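Local coordinates for oxysterol-binding protein homolog 3 (Saccharomyces cerevisiae, PDB 4IC4), which transfers lipids between membranes in a hydrophobic pocket, its OSBP-related domain binding sterols and phospholipids, among them phosphatidylinositol 4-phosphate, at residues E142-R147 and V359-F364. Numbering follows the deposited sequence.
Sequences EKVSHR and VEPKYF
The carboxylate of Glu142 reaches from the strand 137-145 to two successive backbone amides in the loop ahead of the strand 364-368. OE2 accepts from Lys362 N at 2.8 Å, and OE1 from Tyr363 N at 2.9 Å. Both bonds are fairly straight and arrive on the syn sides of the carboxylate, the Lys362 amide lying 24° out of its plane, and together they hold the group's rotation. OE1 also lies at the edge of the Phe364 ring, in its plane and 3.5 Å from CD2, where ring hydrogens offer a weakly positive rim. Glutamate suits the place because its chain is long enough to span the gap: CG stands anti to the backbone N (chi1 180°) and the rest runs on extended.

Nonpolar groups pack beside the carboxylate. CD2 and CE2 of Phe364 rest 3.8 Å from Glu142 CB. Val144 turns CG1 to both Pro361 CB and Phe364 CB, each 4.0 Å away; the branched valine thus presents one methyl to the proline ring and to the phenylalanine at van der Waals distance, and Trp372 of the strand 371-374 touches all three residues.

Lys362 gives the carboxylate its amide rather than its ammonium group: the bent chain carries NZ back to Glu360 O at 2.8 Å, and CB covers one face of the Tyr363 ring. An alanine in place of Glu142 would probably leave both amides without their acceptor and the loop freer to shift. Farther along the same segment, His146 and Arg147 bind phosphatidylinositol 4-phosphate. The contact thus ties the C-terminal part of the domain to the strand leading into that site, with a buried carboxylate whose negative charge is probably eased by two backbone dipoles.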
ATOM      1  N   GLU A 142      -9.105   0.435   7.142  1.00  6.67           N
ATOM      2  CA  GLU A 142     -10.525   0.393   6.831  1.00  7.44           C
ATOM      3  C   GLU A 142     -10.851   1.376   5.712  1.00  8.07           C
ATOM      4  O   GLU A 142     -10.254   2.449   5.629  1.00  8.42           O
ATOM      5  CB  GLU A 142     -11.320   0.751   8.098  1.00  8.57           C
ATOM      6  CG  GLU A 142     -12.834   0.755   7.949  1.00  9.04           C
ATOM      7  CD  GLU A 142     -13.569   0.872   9.286  1.00  9.70           C
ATOM      8  OE1 GLU A 142     -13.049   1.529  10.214  1.00 10.50           O
ATOM      9  OE2 GLU A 142     -14.681   0.314   9.405  1.00 10.38           O
ATOM     10  N   LYS A 143     -11.768   1.000   4.827  1.00  6.81           N
ATOM     11  CA  LYS A 143     -12.184   1.931   3.785  1.00  6.41           C
ATOM     12  C   LYS A 143     -13.244   2.776   4.485  1.00  7.69           C
ATOM     13  O   LYS A 143     -14.306   2.264   4.851  1.00  8.10           O
ATOM     14  CB  LYS A 143     -12.796   1.209   2.589  1.00  7.01           C
ATOM     15  CG  LYS A 143     -13.223   2.176   1.494  1.00  9.05           C
ATOM     16  CD  LYS A 143     -13.709   1.451   0.264  1.00 11.35           C
ATOM     17  CE  LYS A 143     -14.121   2.438  -0.817  1.00 14.51           C
ATOM     18  NZ  LYS A 143     -14.558   1.735  -2.054  1.00 16.33           N
ATOM     19  N   VAL A 144     -12.953   4.061   4.681  1.00  9.18           N
ATOM     20  CA  VAL A 144     -13.866   4.948   5.400  1.00  9.81           C
ATOM     21  C   VAL A 144     -14.800   5.810   4.550  1.00  9.83           C
ATOM     22  O   VAL A 144     -15.732   6.427   5.077  1.00 11.71           O
ATOM     23  CB  VAL A 144     -13.074   5.861   6.370  1.00 10.08           C
ATOM     24  CG1 VAL A 144     -12.315   5.003   7.380  1.00 11.95           C
ATOM     25  CG2 VAL A 144     -12.099   6.741   5.594  1.00 12.43           C
ATOM     26  N   SER A 145     -14.550   5.850   3.247  1.00 10.07           N
ATOM     27  CA  SER A 145     -15.388   6.602   2.313  1.00 12.58           C
ATOM     28  C   SER A 145     -15.364   5.903   0.955  1.00 11.99           C
ATOM     29  O   SER A 145     -14.335   5.353   0.561  1.00 11.10           O
ATOM     30  CB  SER A 145     -14.875   8.028   2.161  1.00 14.61           C
ATOM     31  OG  SER A 145     -15.655   8.731   1.209  1.00 18.50           O
ATOM     32  N   HIS A 146     -16.490   5.917   0.242  1.00 13.73           N
ATOM     33  CA  HIS A 146     -16.567   5.260  -1.063  1.00 14.42           C
ATOM     34  C   HIS A 146     -16.444   6.236  -2.231  1.00 15.80           C
ATOM     35  O   HIS A 146     -15.806   5.931  -3.235  1.00 15.99           O
ATOM     36  CB  HIS A 146     -17.881   4.485  -1.207  1.00 15.18           C
ATOM     37  CG  HIS A 146     -17.960   3.668  -2.461  1.00 15.49           C
ATOM     38  ND1 HIS A 146     -19.022   3.744  -3.336  1.00 18.07           N
ATOM     39  CD2 HIS A 146     -17.106   2.758  -2.985  1.00 14.80           C
ATOM     40  CE1 HIS A 146     -18.818   2.916  -4.346  1.00 16.35           C
ATOM     41  NE2 HIS A 146     -17.662   2.306  -4.157  1.00 18.72           N
ATOM     42  N   ARG A 147     -17.072   7.400  -2.097  1.00 18.04           N
ATOM     43  CA  ARG A 147     -17.036   8.425  -3.135  1.00 19.62           C
ATOM     44  C   ARG A 147     -16.712   9.772  -2.494  1.00 20.21           C
ATOM     45  O   ARG A 147     -17.584  10.417  -1.909  1.00 20.66           O
ATOM     46  CB  ARG A 147     -18.391   8.510  -3.852  1.00 20.66           C
ATOM     47  CG  ARG A 147     -18.759   7.278  -4.674  1.00 21.64           C
ATOM     48  CD  ARG A 147     -18.003   7.240  -5.994  1.00 22.12           C
ATOM     49  NE  ARG A 147     -18.437   8.296  -6.906  1.00 22.04           N
ATOM     50  CZ  ARG A 147     -19.579   8.279  -7.591  1.00 22.97           C
ATOM     51  NH1 ARG A 147     -20.411   7.254  -7.476  1.00 21.16           N
ATOM     52  NH2 ARG A 147     -19.892   9.294  -8.386  1.00 22.26           N
ATOM     53  N   VAL A 359     -23.005   1.128   5.087  1.00 14.27           N
ATOM     54  CA  VAL A 359     -22.408   0.752   6.357  1.00 13.79           C
ATOM     55  C   VAL A 359     -21.440   1.844   6.799  1.00 14.56           C
ATOM     56  O   VAL A 359     -20.691   2.390   5.985  1.00 16.35           O
ATOM     57  CB  VAL A 359     -21.654  -0.584   6.228  1.00 13.38           C
ATOM     58  CG1 VAL A 359     -21.020  -0.959   7.562  1.00 14.11           C
ATOM     59  CG2 VAL A 359     -22.614  -1.671   5.770  1.00 14.33           C
ATOM     60  N   GLU A 360     -21.473   2.167   8.086  1.00 13.03           N
ATOM     61  CA  GLU A 360     -20.602   3.191   8.656  1.00 15.09           C
ATOM     62  C   GLU A 360     -19.271   2.595   9.105  1.00 13.45           C
ATOM     63  O   GLU A 360     -19.240   1.518   9.700  1.00 13.26           O
ATOM     64  CB  GLU A 360     -21.279   3.825   9.869  1.00 17.80           C
ATOM     65  CG  GLU A 360     -22.575   4.540   9.556  1.00 24.53           C
ATOM     66  CD  GLU A 360     -22.427   6.044   9.617  1.00 28.29           C
ATOM     67  OE1 GLU A 360     -21.488   6.576   8.987  1.00 30.45           O
ATOM     68  OE2 GLU A 360     -23.251   6.693  10.297  1.00 31.81           O
ATOM     69  N   PRO A 361     -18.150   3.279   8.818  1.00 13.96           N
ATOM     70  CA  PRO A 361     -16.861   2.729   9.254  1.00 12.79           C
ATOM     71  C   PRO A 361     -16.892   2.630  10.777  1.00 12.43           C
ATOM     72  O   PRO A 361     -17.567   3.420  11.441  1.00 13.81           O
ATOM     73  CB  PRO A 361     -15.846   3.747   8.728  1.00 15.03           C
ATOM     74  CG  PRO A 361     -16.640   5.016   8.616  1.00 16.60           C
ATOM     75  CD  PRO A 361     -17.962   4.536   8.077  1.00 14.82           C
ATOM     76  N   LYS A 362     -16.154   1.673  11.329  1.00  9.03           N
ATOM     77  CA  LYS A 362     -16.182   1.445  12.770  1.00  9.47           C
ATOM     78  C   LYS A 362     -14.936   1.740  13.594  1.00 10.29           C
ATOM     79  O   LYS A 362     -15.043   2.013  14.791  1.00 11.72           O
ATOM     80  CB  LYS A 362     -16.546  -0.017  13.035  1.00 11.37           C
ATOM     81  CG  LYS A 362     -17.774  -0.537  12.307  1.00 12.17           C
ATOM     82  CD  LYS A 362     -19.044   0.092  12.840  1.00 13.63           C
ATOM     83  CE  LYS A 362     -20.275  -0.674  12.380  1.00 12.73           C
ATOM     84  NZ  LYS A 362     -20.452  -0.695  10.903  1.00 13.53           N
ATOM     85  N   TYR A 363     -13.763   1.692  12.973  1.00 10.18           N
ATOM     86  CA  TYR A 363     -12.520   1.838  13.726  1.00  9.21           C
ATOM     87  C   TYR A 363     -11.744   3.136  13.595  1.00  8.89           C
ATOM     88  O   TYR A 363     -10.720   3.325  14.257  1.00 10.41           O
ATOM     89  CB  TYR A 363     -11.637   0.635  13.383  1.00  9.88           C
ATOM     90  CG  TYR A 363     -12.450  -0.639  13.420  1.00  8.47           C
ATOM     91  CD1 TYR A 363     -13.050  -1.063  14.606  1.00 10.18           C
ATOM     92  CD2 TYR A 363     -12.724  -1.356  12.253  1.00  8.86           C
ATOM     93  CE1 TYR A 363     -13.907  -2.157  14.634  1.00  8.70           C
ATOM     94  CE2 TYR A 363     -13.582  -2.461  12.267  1.00  9.08           C
ATOM     95  CZ  TYR A 363     -14.171  -2.850  13.462  1.00  9.62           C
ATOM     96  OH  TYR A 363     -15.037  -3.915  13.486  1.00 10.04           O
ATOM     97  N   PHE A 364     -12.240   4.027  12.749  1.00  9.25           N
ATOM     98  CA  PHE A 364     -11.607   5.318  12.526  1.00  9.06           C
ATOM     99  C   PHE A 364     -12.676   6.394  12.573  1.00 10.60           C
ATOM    100  O   PHE A 364     -13.828   6.146  12.213  1.00 11.05           O
ATOM    101  CB  PHE A 364     -10.928   5.346  11.152  1.00 10.40           C
ATOM    102  CG  PHE A 364      -9.753   4.425  11.039  1.00  8.97           C
ATOM    103  CD1 PHE A 364      -8.467   4.885  11.295  1.00 10.68           C
ATOM    104  CD2 PHE A 364      -9.932   3.089  10.696  1.00  9.38           C
ATOM    105  CE1 PHE A 364      -7.376   4.027  11.215  1.00  7.81           C
ATOM    106  CE2 PHE A 364      -8.843   2.222  10.615  1.00  9.30           C
ATOM    107  CZ  PHE A 364      -7.564   2.693  10.875  1.00  9.25           C
TER